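Local coordinates for protein hydrogenase 2 maturation peptidase (Thaumarchaeota archaeon SCGC AB-539-E09, PDB 5TTX) that probably acts as a maturation peptidase of hydrogenase 2, as in its relatives that trim the C-terminal tail of the enzyme's large subunit, at residues K8-A13 with P39-A44; R18-D23 with L133-E138; D31-M36 with A149-V154; S69-G74 with G127-S132; G88-I93 with K114-L119. All blocks are in the same frame, centred on the assembly; numbering follows the deposited sequence.

Contact 1 (K8-A13 with P39-A44); sequences KRVLVA and PDYVDA
Val10 and Tyr41 lie side by side where strands 10-15 and 42-48 begin, and both side chains point the same way. CG2 of Val10 meets the edge of the Tyr41 ring, close to its plane, with CE1 of Tyr41 3.9 Å away. The ring stands there because CG of Tyr41 sits between the backbone N and the carbonyl carbon (chi1 71°). Arg9 adds its CB, which rests against the CB of Tyr41.

The next pair along the same face of the sheet is Val12 with Val42. These two cross obliquely, CG2 of Val12 lying 4.1 Å from CG1 of Val42. Ala44 is on this face too, and Leu33 of helix 25-34 covers both Val12 and Ala44.

Leu11 and Asp43 share the other face. CD1 of Leu11 reaches back to the carbonyl O of Asp43 at 3.5 Å. The carboxylate of Asp43 turns to the hydroxyl of Tyr61, while Lys8 makes its salt bridge with Asp60.

The strands run parallel, their short axes 15° apart. Tyr41 O takes two N-H groups at the entry. Arg9 N is the nearer donor, at 2.9 Å from Tyr41 O, and Val10 N is the other. Asp43 N then donates to Val10 O at 2.7 Å. Val12 N donates in turn to Asp43 O. The pairing closes a beta-alpha-beta unit with helix 25-34 as its crossover. Its chemistry is divided: the backbone bonds set the register, Val12 and Ala44 give the helix an apolar seat, and the charged groups at the strand starts find partners outside the pair.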
# COMPACT_ATOMS: atom_id res chain seq x y z
N LYS A 8 8.45 -3.73 40.04
CA LYS A 8 8.41 -4.86 39.11
C LYS A 8 9.16 -4.50 37.83
O LYS A 8 8.55 -4.31 36.78
CB LYS A 8 6.96 -5.24 38.80
CG LYS A 8 6.76 -6.59 38.11
CD LYS A 8 5.36 -6.71 37.51
CE LYS A 8 5.26 -7.88 36.53
NZ LYS A 8 4.02 -7.85 35.70
N ARG A 9 10.48 -4.41 37.90
CA ARG A 9 11.26 -3.86 36.80
C ARG A 9 12.25 -4.84 36.19
O ARG A 9 12.40 -4.85 34.96
CB ARG A 9 12.02 -2.61 37.26
CG ARG A 9 11.12 -1.42 37.42
CD ARG A 9 10.92 -0.71 36.09
NE ARG A 9 9.80 0.22 36.11
CZ ARG A 9 9.54 1.10 35.14
NH1 ARG A 9 10.34 1.18 34.08
NH2 ARG A 9 8.49 1.91 35.24
N VAL A 10 12.94 -5.64 36.99
CA VAL A 10 13.91 -6.61 36.50
C VAL A 10 13.41 -8.01 36.81
O VAL A 10 12.95 -8.27 37.93
CB VAL A 10 15.30 -6.40 37.11
CG1 VAL A 10 16.22 -7.57 36.73
CG2 VAL A 10 15.88 -5.08 36.65
N LEU A 11 13.49 -8.90 35.82
CA LEU A 11 13.11 -10.30 35.96
C LEU A 11 14.38 -11.13 35.89
O LEU A 11 15.12 -11.04 34.90
CB LEU A 11 12.14 -10.74 34.87
CG LEU A 11 11.95 -12.27 34.79
CD1 LEU A 11 11.35 -12.80 36.08
CD2 LEU A 11 11.09 -12.73 33.59
N VAL A 12 14.63 -11.93 36.92
CA VAL A 12 15.64 -12.98 36.84
C VAL A 12 14.91 -14.32 36.87
O VAL A 12 14.25 -14.65 37.87
CB VAL A 12 16.66 -12.89 37.98
CG1 VAL A 12 17.76 -13.94 37.83
CG2 VAL A 12 17.24 -11.48 38.08
N ALA A 13 15.02 -15.08 35.77
CA ALA A 13 14.20 -16.26 35.53
C ALA A 13 15.07 -17.50 35.52
O ALA A 13 15.97 -17.63 34.69
CB ALA A 13 13.44 -16.15 34.20
N PRO A 39 16.64 -5.66 46.06
CA PRO A 39 15.65 -4.58 45.92
C PRO A 39 14.31 -5.12 45.43
O PRO A 39 14.25 -6.10 44.67
CB PRO A 39 16.29 -3.64 44.89
CG PRO A 39 17.73 -4.04 44.81
CD PRO A 39 17.82 -5.47 45.19
N ASP A 40 13.24 -4.47 45.88
CA ASP A 40 11.88 -4.89 45.52
C ASP A 40 11.68 -4.96 44.01
O ASP A 40 10.86 -5.75 43.53
CB ASP A 40 10.84 -3.94 46.12
CG ASP A 40 10.51 -4.27 47.56
OD1 ASP A 40 10.24 -3.33 48.34
OD2 ASP A 40 10.53 -5.47 47.93
N TYR A 41 12.41 -4.14 43.25
CA TYR A 41 12.13 -4.08 41.82
C TYR A 41 12.67 -5.31 41.07
O TYR A 41 12.28 -5.54 39.92
CB TYR A 41 12.67 -2.76 41.23
CG TYR A 41 14.17 -2.68 41.15
CD1 TYR A 41 14.87 -3.32 40.12
CD2 TYR A 41 14.90 -1.96 42.08
CE1 TYR A 41 16.25 -3.28 40.05
CE2 TYR A 41 16.29 -1.87 41.99
CZ TYR A 41 16.95 -2.55 40.98
OH TYR A 41 18.31 -2.50 40.88
N VAL A 42 13.52 -6.11 41.69
CA VAL A 42 13.99 -7.36 41.11
C VAL A 42 12.99 -8.46 41.42
O VAL A 42 12.63 -8.67 42.58
CB VAL A 42 15.38 -7.71 41.64
CG1 VAL A 42 15.84 -9.06 41.08
CG2 VAL A 42 16.35 -6.62 41.28
N ASP A 43 12.52 -9.17 40.39
CA ASP A 43 11.76 -10.40 40.57
C ASP A 43 12.65 -11.58 40.20
O ASP A 43 12.96 -11.78 39.02
CB ASP A 43 10.50 -10.44 39.70
CG ASP A 43 9.37 -9.68 40.30
OD1 ASP A 43 8.28 -9.77 39.70
OD2 ASP A 43 9.56 -8.99 41.33
N ALA A 44 13.07 -12.36 41.19
CA ALA A 44 13.75 -13.63 40.97
C ALA A 44 12.68 -14.71 40.95
O ALA A 44 12.08 -15.00 41.98
CB ALA A 44 14.78 -13.90 42.06

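Contact 2 (R18-D23 with L133-E138); sequences RLMGDD and LKPSLE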
# COMPACT_ATOMS: atom_id res chain seq x y z
N ARG A 18 13.82 -29.21 38.17
CA ARG A 18 14.48 -29.56 39.44
C ARG A 18 14.64 -31.05 39.66
O ARG A 18 15.49 -31.45 40.46
CB ARG A 18 13.70 -29.02 40.64
CG ARG A 18 13.91 -27.56 40.92
CD ARG A 18 13.00 -27.11 42.01
NE ARG A 18 12.92 -25.64 42.09
CZ ARG A 18 13.74 -24.89 42.83
NH1 ARG A 18 14.71 -25.47 43.54
NH2 ARG A 18 13.59 -23.58 42.88
N LEU A 19 13.82 -31.88 39.01
CA LEU A 19 13.87 -33.32 39.18
C LEU A 19 14.88 -33.99 38.25
O LEU A 19 15.03 -35.22 38.28
CB LEU A 19 12.50 -33.92 38.91
CG LEU A 19 11.34 -33.22 39.60
CD1 LEU A 19 10.05 -33.92 39.23
CD2 LEU A 19 11.55 -33.27 41.11
N MSE A 20 15.55 -33.21 37.41
CA MSE A 20 16.48 -33.76 36.44
C MSE A 20 17.89 -33.28 36.72
O MSE A 20 18.57 -32.77 35.83
CB MSE A 20 16.06 -33.39 35.01
CG MSE A 20 14.69 -33.90 34.68
SE MSE A 20 14.64 -35.85 34.42
CE MSE A 20 12.83 -35.96 33.61
N GLY A 21 18.32 -33.43 37.96
CA GLY A 21 19.72 -33.24 38.26
C GLY A 21 20.17 -31.83 37.98
O GLY A 21 19.61 -30.86 38.50
N ASP A 22 21.19 -31.69 37.14
CA ASP A 22 21.76 -30.37 36.90
C ASP A 22 20.87 -29.49 36.02
O ASP A 22 21.19 -28.31 35.84
CB ASP A 22 23.16 -30.51 36.30
CG ASP A 22 24.16 -31.09 37.28
OD1 ASP A 22 25.18 -31.65 36.81
OD2 ASP A 22 23.94 -31.02 38.53
N ASP A 23 19.75 -30.00 35.48
CA ASP A 23 18.80 -29.09 34.86
C ASP A 23 18.14 -28.17 35.87
O ASP A 23 17.47 -27.21 35.47
CB ASP A 23 17.70 -29.85 34.11
CG ASP A 23 17.04 -29.00 33.03
OD1 ASP A 23 17.79 -28.29 32.32
OD2 ASP A 23 15.80 -29.06 32.87
N LEU A 133 22.11 -34.91 33.73
CA LEU A 133 20.69 -34.60 33.63
C LEU A 133 19.84 -35.81 33.99
O LEU A 133 18.62 -35.79 33.79
CB LEU A 133 20.35 -34.13 32.21
CG LEU A 133 21.17 -32.90 31.77
CD1 LEU A 133 21.14 -32.68 30.22
CD2 LEU A 133 20.75 -31.63 32.54
N LYS A 134 20.47 -36.87 34.47
CA LYS A 134 19.72 -38.02 34.94
C LYS A 134 18.78 -37.59 36.06
O LYS A 134 19.04 -36.61 36.76
CB LYS A 134 20.68 -39.11 35.42
CG LYS A 134 21.37 -39.88 34.27
CD LYS A 134 22.25 -41.02 34.81
CE LYS A 134 23.45 -40.49 35.64
NZ LYS A 134 24.43 -39.61 34.89
N PRO A 135 17.64 -38.27 36.20
CA PRO A 135 16.71 -37.94 37.30
C PRO A 135 17.40 -37.92 38.65
O PRO A 135 18.15 -38.84 39.01
CB PRO A 135 15.66 -39.06 37.21
CG PRO A 135 15.63 -39.37 35.69
CD PRO A 135 17.08 -39.26 35.26
N SER A 136 17.12 -36.86 39.42
CA SER A 136 17.81 -36.52 40.66
C SER A 136 17.25 -35.22 41.20
O SER A 136 16.98 -34.29 40.44
CB SER A 136 19.32 -36.37 40.43
OG SER A 136 19.98 -36.04 41.64
N LEU A 137 17.07 -35.16 42.52
CA LEU A 137 16.73 -33.94 43.25
C LEU A 137 17.94 -33.05 43.49
O LEU A 137 17.77 -31.93 43.97
CB LEU A 137 16.09 -34.30 44.60
CG LEU A 137 14.88 -35.22 44.46
CD1 LEU A 137 14.42 -35.78 45.79
CD2 LEU A 137 13.75 -34.47 43.77
N GLU A 138 19.14 -33.53 43.18
CA GLU A 138 20.36 -32.87 43.61
C GLU A 138 21.17 -32.37 42.43
O GLU A 138 21.09 -32.89 41.31
CB GLU A 138 21.23 -33.80 44.45
CG GLU A 138 20.56 -34.38 45.70
CD GLU A 138 20.23 -33.34 46.77
OE1 GLU A 138 20.66 -32.17 46.65
OE2 GLU A 138 19.52 -33.70 47.74
O HOH W 1 15.15 -30.93 43.47
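Arg18 meets the 133-138 loop through its backbone. A water donates to Arg18 O and, at 2.8 Å, to Leu137 O, so it bridges the two loops. The guanidinium group turns away to Asp46 and Asp31.

Leu19 O accepts from Ser136 N at 2.9 Å, with the donor well above the carbonyl plane. The Leu19 side chain lies beside that of Leu137, both pointing the same way, CD2 of Leu19 against CD2 of Leu137 at 3.7 Å.

Met20 is a selenomethionine. Its chain bends at chi2 (-72°), and CG of Pro135 lies 3.9 Å from SE of Met20.

Gly21 donates its N to Ser136 O at 2.9 Å. Thus Ser136 pairs with both Leu19 and Gly21, as a single beta bridge about Met20. Gly21 has a positive phi, and a CB there would run into Lys134 O; both suit a glycine.

The carboxylate of Asp22 takes N-H groups from Arg131, Ser132 and Ser140. Asp23 receives CD2 of Leu133, 3.5 Å from its N and also against its CB.

Ser136 OG accepts from Glu138 N at 3.1 Å, an ST turn. The chemistry is mostly that of main chain on main chain. At the surface, two direct bonds and one water tie the loop between strand 10-15 and helix 25-34 to the loop between strand 122-128 and helix 141-158, and small apolar pairs fill in around them.

Contact 3 (D31-M36 with A149-V154); sequences DLLSSM and AAVDLV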
# COMPACT_ATOMS: atom_id res chain seq x y z
N ASP A 31 16.72 -19.75 43.97
CA ASP A 31 16.70 -20.01 45.40
C ASP A 31 17.76 -19.18 46.12
O ASP A 31 17.48 -18.59 47.17
CB ASP A 31 16.94 -21.49 45.71
CG ASP A 31 15.82 -22.38 45.24
OD1 ASP A 31 14.79 -21.86 44.74
OD2 ASP A 31 15.97 -23.61 45.38
N LEU A 32 18.98 -19.13 45.59
CA LEU A 32 20.02 -18.32 46.21
C LEU A 32 19.62 -16.85 46.24
O LEU A 32 19.72 -16.19 47.28
CB LEU A 32 21.35 -18.50 45.50
CG LEU A 32 22.01 -19.87 45.68
CD1 LEU A 32 23.29 -19.93 44.84
CD2 LEU A 32 22.32 -20.14 47.20
N LEU A 33 19.14 -16.33 45.11
CA LEU A 33 18.77 -14.91 45.02
C LEU A 33 17.61 -14.58 45.96
O LEU A 33 17.65 -13.59 46.68
CB LEU A 33 18.42 -14.56 43.58
CG LEU A 33 19.62 -14.60 42.64
CD1 LEU A 33 19.17 -14.48 41.20
CD2 LEU A 33 20.59 -13.47 42.99
N SER A 34 16.57 -15.43 45.97
CA SER A 34 15.44 -15.22 46.87
C SER A 34 15.84 -15.19 48.33
O SER A 34 15.10 -14.65 49.15
CB SER A 34 14.39 -16.32 46.69
OG SER A 34 13.75 -16.18 45.42
N SER A 35 16.98 -15.77 48.71
CA SER A 35 17.36 -15.70 50.11
C SER A 35 18.29 -14.54 50.41
O SER A 35 18.62 -14.32 51.57
CB SER A 35 17.98 -17.03 50.57
OG SER A 35 19.35 -17.13 50.21
N MSE A 36 18.72 -13.79 49.40
CA MSE A 36 19.48 -12.58 49.68
C MSE A 36 18.49 -11.45 49.75
O MSE A 36 17.30 -11.65 49.56
CB MSE A 36 20.53 -12.34 48.61
CG MSE A 36 21.38 -13.55 48.36
SE MSE A 36 22.51 -13.32 46.80
CE MSE A 36 24.08 -12.54 47.68
N ALA A 149 28.60 -18.81 41.36
CA ALA A 149 29.20 -17.98 40.33
C ALA A 149 28.13 -17.26 39.51
O ALA A 149 28.27 -16.07 39.19
CB ALA A 149 30.07 -18.84 39.42
N ALA A 150 27.04 -17.96 39.19
CA ALA A 150 25.97 -17.32 38.44
C ALA A 150 25.37 -16.19 39.25
O ALA A 150 25.03 -15.14 38.70
CB ALA A 150 24.91 -18.35 38.05
N VAL A 151 25.26 -16.38 40.57
CA VAL A 151 24.74 -15.33 41.43
C VAL A 151 25.56 -14.06 41.27
O VAL A 151 25.02 -12.96 41.08
CB VAL A 151 24.70 -15.81 42.90
CG1 VAL A 151 24.60 -14.63 43.90
CG2 VAL A 151 23.54 -16.75 43.10
N ASP A 152 26.89 -14.19 41.28
CA ASP A 152 27.75 -13.04 41.05
C ASP A 152 27.50 -12.41 39.69
O ASP A 152 27.47 -11.18 39.57
CB ASP A 152 29.22 -13.44 41.19
CG ASP A 152 29.60 -13.80 42.61
OD1 ASP A 152 28.85 -13.43 43.55
OD2 ASP A 152 30.64 -14.47 42.78
N LEU A 153 27.34 -13.24 38.64
CA LEU A 153 27.09 -12.67 37.32
C LEU A 153 25.79 -11.89 37.31
O LEU A 153 25.71 -10.80 36.73
CB LEU A 153 27.03 -13.76 36.25
CG LEU A 153 28.35 -14.31 35.74
CD1 LEU A 153 28.08 -15.34 34.62
CD2 LEU A 153 29.22 -13.18 35.27
N VAL A 154 24.76 -12.43 37.95
CA VAL A 154 23.49 -11.73 38.10
C VAL A 154 23.68 -10.41 38.83
O VAL A 154 23.17 -9.36 38.41
CB VAL A 154 22.48 -12.63 38.82
CG1 VAL A 154 21.25 -11.83 39.22
CG2 VAL A 154 22.12 -13.78 37.92
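Leu33 and Val151 mark the nearest approach of the two backbones, with 7.0 Å between their CA atoms. Segment 31-36 is the last turn of helix 25-34 and the loop that leaves it. Segment 149-154 lies within helix 141-158. The spacing leaves room for side chains alone to meet.

Val151 projects at the first segment and is shared by three residues, Leu33 among them at longer range. Its CG2 touches CD1 of Leu32 at 3.6 Å and also packs on the CB of Leu32. The two side chains cross at about a right angle. Its other methyl, CG1, meets SE of the selenomethionine Met36 tip to tip at 3.8 Å. Met36 is poorly ordered, so this touch is less certain.

One turn on, Val154 meets Leu33 tip to tip, its CG1 3.9 Å from CD1 of Leu33. CG1 of Val154 stands anti to the backbone N (chi1 169°), and that puts this methyl in front of both leucine methyls.

At the helix end, Leu32 O accepts from Ser35 N and from Ser35 OG, the latter at 3.1 Å. Both come from the same face of the carbonyl plane.

Val29 also packs on Val151, and Thr147 and His148 lie against Leu32. Leu33 and Val154 also reach Val12 of strand 10-15, so both helices lie on one face of the sheet. Between these two segments the touching atoms are all apolar, chiefly methyl groups of leucine and valine and the selenium of Met36.

Contact 4 (S69-G74 with G127-S132); sequences SVELEG and GCIPRS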
# COMPACT_ATOMS: atom_id res chain seq x y z
N SER A 69 20.24 -24.54 31.77
CA SER A 69 21.31 -25.50 31.57
C SER A 69 21.49 -25.72 30.07
O SER A 69 20.51 -25.87 29.34
CB SER A 69 20.98 -26.80 32.32
OG SER A 69 21.93 -27.82 32.07
N VAL A 70 22.73 -25.69 29.60
CA VAL A 70 23.04 -25.77 28.17
C VAL A 70 24.21 -26.72 27.96
O VAL A 70 25.26 -26.58 28.60
CB VAL A 70 23.40 -24.39 27.57
CG1 VAL A 70 22.22 -23.44 27.59
CG2 VAL A 70 24.58 -23.77 28.31
N GLU A 71 24.07 -27.65 27.03
CA GLU A 71 25.22 -28.47 26.66
C GLU A 71 26.07 -27.75 25.61
O GLU A 71 25.68 -27.63 24.45
CB GLU A 71 24.77 -29.85 26.19
CG GLU A 71 24.33 -30.73 27.39
CD GLU A 71 25.50 -31.47 28.10
OE1 GLU A 71 25.21 -32.57 28.67
OE2 GLU A 71 26.68 -30.98 28.07
N LEU A 72 27.23 -27.28 26.02
CA LEU A 72 28.24 -26.67 25.18
C LEU A 72 29.53 -27.44 25.37
O LEU A 72 29.66 -28.23 26.31
CB LEU A 72 28.45 -25.19 25.56
CG LEU A 72 27.16 -24.39 25.47
CD1 LEU A 72 27.37 -23.02 26.03
CD2 LEU A 72 26.65 -24.34 23.98
N GLU A 73 30.51 -27.19 24.51
CA GLU A 73 31.84 -27.72 24.77
C GLU A 73 32.39 -27.08 26.03
O GLU A 73 32.36 -25.86 26.19
CB GLU A 73 32.78 -27.45 23.60
CG GLU A 73 32.28 -27.89 22.26
CD GLU A 73 33.42 -28.05 21.27
OE1 GLU A 73 33.21 -28.67 20.20
OE2 GLU A 73 34.53 -27.57 21.58
N GLY A 74 32.90 -27.91 26.93
CA GLY A 74 33.47 -27.43 28.16
C GLY A 74 33.06 -28.30 29.32
O GLY A 74 32.14 -29.12 29.21
N GLY A 127 23.89 -19.62 30.76
CA GLY A 127 23.76 -21.06 30.68
C GLY A 127 24.87 -21.71 31.47
O GLY A 127 25.97 -21.16 31.59
N CYS A 128 24.58 -22.90 32.01
CA CYS A 128 25.52 -23.71 32.77
C CYS A 128 25.67 -25.08 32.14
O CYS A 128 24.67 -25.76 31.87
CB CYS A 128 25.04 -23.86 34.22
SG CYS A 128 26.13 -24.92 35.17
N ILE A 129 26.91 -25.50 31.88
CA ILE A 129 27.12 -26.84 31.34
C ILE A 129 26.87 -27.84 32.46
O ILE A 129 27.52 -27.75 33.51
CB ILE A 129 28.53 -27.02 30.78
CG1 ILE A 129 28.76 -26.01 29.65
CG2 ILE A 129 28.73 -28.49 30.30
CD1 ILE A 129 30.15 -26.11 29.03
N PRO A 130 25.96 -28.80 32.30
CA PRO A 130 25.67 -29.75 33.37
C PRO A 130 26.74 -30.82 33.46
O PRO A 130 27.55 -31.03 32.55
CB PRO A 130 24.34 -30.37 32.94
CG PRO A 130 24.50 -30.45 31.44
CD PRO A 130 25.18 -29.11 31.08
N ARG A 131 26.71 -31.52 34.59
CA ARG A 131 27.40 -32.79 34.65
C ARG A 131 26.46 -33.91 34.26
O ARG A 131 26.78 -34.74 33.41
CB ARG A 131 27.94 -33.07 36.06
CG ARG A 131 28.56 -34.47 36.13
CD ARG A 131 28.78 -34.96 37.57
NE ARG A 131 29.32 -36.31 37.54
CZ ARG A 131 29.52 -37.09 38.61
NH1 ARG A 131 29.22 -36.66 39.82
NH2 ARG A 131 30.02 -38.32 38.46
N SER A 132 25.29 -33.92 34.87
CA SER A 132 24.34 -34.99 34.63
C SER A 132 22.92 -34.45 34.68
O SER A 132 22.57 -33.64 35.56
CB SER A 132 24.54 -36.10 35.67
OG SER A 132 23.38 -36.88 35.75
O HOH W 2 23.48 -27.23 34.19
O HOH W 3 28.21 -32.09 29.99
O HOH W 4 25.04 -34.00 31.17
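Strands 63-69 and 122-128 lie next to each other in the central sheet, and this contact is where the parallel pair ends and its two exit loops begin. Ser69 and Cys128 form the last bridge. Val70 N donates to Cys128 O at 3.0 Å, the donor lying well above the carbonyl plane. A water joins Ser69 OG to the same Cys128 O.

CG2 of Val70 lies over the backbone of Gly127, 3.7 Å from its CA. A side chain on Gly127 would collide with that methyl.

Ile129 reaches furthest into the 69-74 loop. Its chi1 of -60° sets CG1 opposite the carbonyl carbon, and CD1 extends beyond it toward three backbone carbonyls. CD1 of Ile129 is 3.5 Å from Leu72 O and also touches the O atoms of Glu73 and Gly74. CB of Leu72 is 4.0 Å from the same methyl. An alanine here would lose these outer carbons and would probably open a gap beside Leu72 CB and the backbone of residues 72-74, leaving that loop less firmly held.

Pro130 packs against Ser69 and Glu71. Its CB is 3.6 Å from Ser69 OG, and its CG is 3.6 Å from OE1 of Glu71. Glu71 bends at chi2 (-85°), which brings its carboxylate against CG and CD of Pro130. One water lies between OE2 of Glu71 and Pro130 O; a second bonds OE1 and, weakly, Arg131 O.

Around the contact, helix 141-158 covers Cys128 through Val143 and Ala146. Strand 79-83 flanks Gly127 and Leu72 through Ser80. Val70 packs on Arg98 of the second subunit.

Contact 5 (G88-I93 with K114-L119); sequences GLDEDI and KSIGVL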
# COMPACT_ATOMS: atom_id res chain seq x y z
N GLY A 88 17.20 -5.58 17.32
CA GLY A 88 17.74 -6.08 16.06
C GLY A 88 16.87 -7.16 15.46
O GLY A 88 16.62 -7.18 14.25
N LEU A 89 16.35 -8.05 16.31
CA LEU A 89 15.53 -9.16 15.82
C LEU A 89 14.22 -8.67 15.21
O LEU A 89 13.79 -9.21 14.18
CB LEU A 89 15.28 -10.15 16.95
CG LEU A 89 14.29 -11.28 16.69
CD1 LEU A 89 14.76 -12.18 15.55
CD2 LEU A 89 14.06 -12.08 17.98
N ASP A 90 13.57 -7.66 15.81
CA ASP A 90 12.42 -7.02 15.17
C ASP A 90 12.75 -6.61 13.74
O ASP A 90 12.03 -6.94 12.79
CB ASP A 90 11.97 -5.77 15.93
CG ASP A 90 11.55 -6.06 17.34
OD1 ASP A 90 11.77 -7.19 17.80
OD2 ASP A 90 10.99 -5.15 18.00
N GLU A 91 13.83 -5.84 13.60
CA GLU A 91 14.20 -5.33 12.29
C GLU A 91 14.35 -6.46 11.29
O GLU A 91 13.88 -6.36 10.15
CB GLU A 91 15.49 -4.53 12.39
CG GLU A 91 15.26 -3.13 12.87
CD GLU A 91 14.22 -2.39 12.04
OE1 GLU A 91 13.09 -2.24 12.53
OE2 GLU A 91 14.53 -1.97 10.90
N ASP A 92 14.99 -7.57 11.70
CA ASP A 92 15.15 -8.69 10.79
C ASP A 92 13.80 -9.27 10.39
O ASP A 92 13.63 -9.72 9.25
CB ASP A 92 16.04 -9.77 11.41
CG ASP A 92 17.43 -9.27 11.69
OD1 ASP A 92 17.84 -8.30 11.03
OD2 ASP A 92 18.12 -9.81 12.58
N ILE A 93 12.83 -9.26 11.30
CA ILE A 93 11.50 -9.75 10.97
C ILE A 93 10.80 -8.82 9.98
O ILE A 93 10.18 -9.28 9.02
CB ILE A 93 10.68 -9.95 12.26
CG1 ILE A 93 11.30 -11.06 13.09
CG2 ILE A 93 9.22 -10.28 11.94
CD1 ILE A 93 10.62 -11.25 14.41
N LYS A 114 4.38 -9.86 16.97
CA LYS A 114 3.61 -9.26 18.07
C LYS A 114 4.20 -9.65 19.43
O LYS A 114 4.25 -8.83 20.35
CB LYS A 114 2.15 -9.67 17.98
CG LYS A 114 1.28 -9.04 19.06
CD LYS A 114 -0.20 -9.36 18.83
CE LYS A 114 -0.44 -10.87 18.70
NZ LYS A 114 -1.72 -11.20 17.99
N SER A 115 4.65 -10.90 19.56
CA SER A 115 5.35 -11.30 20.78
C SER A 115 6.68 -10.56 20.91
O SER A 115 6.93 -9.84 21.89
CB SER A 115 5.55 -12.81 20.78
OG SER A 115 4.35 -13.47 20.40
N ILE A 116 7.56 -10.74 19.91
CA ILE A 116 8.92 -10.20 19.96
C ILE A 116 8.90 -8.70 20.22
O ILE A 116 9.76 -8.16 20.94
CB ILE A 116 9.65 -10.56 18.65
CG1 ILE A 116 9.66 -12.07 18.47
CG2 ILE A 116 11.06 -10.09 18.65
CD1 ILE A 116 10.34 -12.79 19.60
N GLY A 117 7.92 -7.99 19.66
CA GLY A 117 7.85 -6.54 19.75
C GLY A 117 7.71 -5.97 21.15
O GLY A 117 7.94 -4.77 21.34
N VAL A 118 7.32 -6.79 22.13
CA VAL A 118 7.14 -6.32 23.50
C VAL A 118 8.12 -6.93 24.49
O VAL A 118 8.14 -6.49 25.66
CB VAL A 118 5.69 -6.53 24.00
CG1 VAL A 118 4.69 -5.76 23.14
CG2 VAL A 118 5.37 -7.99 24.02
N LEU A 119 8.92 -7.92 24.10
CA LEU A 119 10.05 -8.33 24.94
C LEU A 119 10.90 -7.10 25.23
O LEU A 119 10.91 -6.16 24.44
CB LEU A 119 10.92 -9.38 24.25
CG LEU A 119 10.37 -10.77 23.90
CD1 LEU A 119 11.50 -11.71 23.39
CD2 LEU A 119 9.63 -11.38 25.07
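Leu89 and Ile116 form the close-packed side of a helix-helix contact between 86-98 and the end of 107-116, a helical hairpin inserted between strands 79-83 and 122-128. The two side chains cross at about a right angle. CD2 of Leu89 is 3.7 Å from CG2 of Ile116 and also brushes its CD1. With chi1 at 172°, Leu89 swings CG away from its own N, which brings CD2 across to the isoleucine. Ile93, one turn further on, adds a longer touch, its CD1 4.3 Å from CG1 of Ile116.

Ile116 is thus met by both aliphatic residues of the first helix. It is buried further by Val86 and by Leu96 of the second subunit. Leu89 packs on Leu89 of that same subunit, so the tight side continues into the assembly. Ile93 also packs on Phe112 and Ala113 of its own chain.

The other side is looser. Here a type I turn runs from Ile116 to Leu119. Gly117 is exposed, and its approach to Asp90 is the nearest between the two backbones, 6.5 Å from CA to CA. The polar end of Asp90 is held by a salt bridge to Arg87, a residue of its own helix. No polar bond ties the two segments directly.

At the border of the two sides, the Asp90 side chain slants past Ile116. OD2 of Asp90 lies 3.9 Å from the CA of Gly117.

How the contacts relate
Contacts 1 and 4 lie on the same mixed sheet, their centres 25 Å apart on opposite sides of the chain's centre. Contact 3 joins two helices that lie on one face of it. It touches contact 1 through Leu33, which meets Val12 and Ala44. Contact 2 ties the loops that follow strands 10-15 and 122-128. It links to contact 3 by the Arg18-Asp31 salt bridge and to contact 4 through Asp22. Contact 5 stands apart, 34 Å from contact 2 between centres. Along the chain, contact 1 closes first; contact 5 is nested within contact 4, and contact 4 within contacts 2 and 3. Segments far apart in sequence thus join sheet, helices and strand-end loops, while contacts 4 and 5 also meet the second subunit.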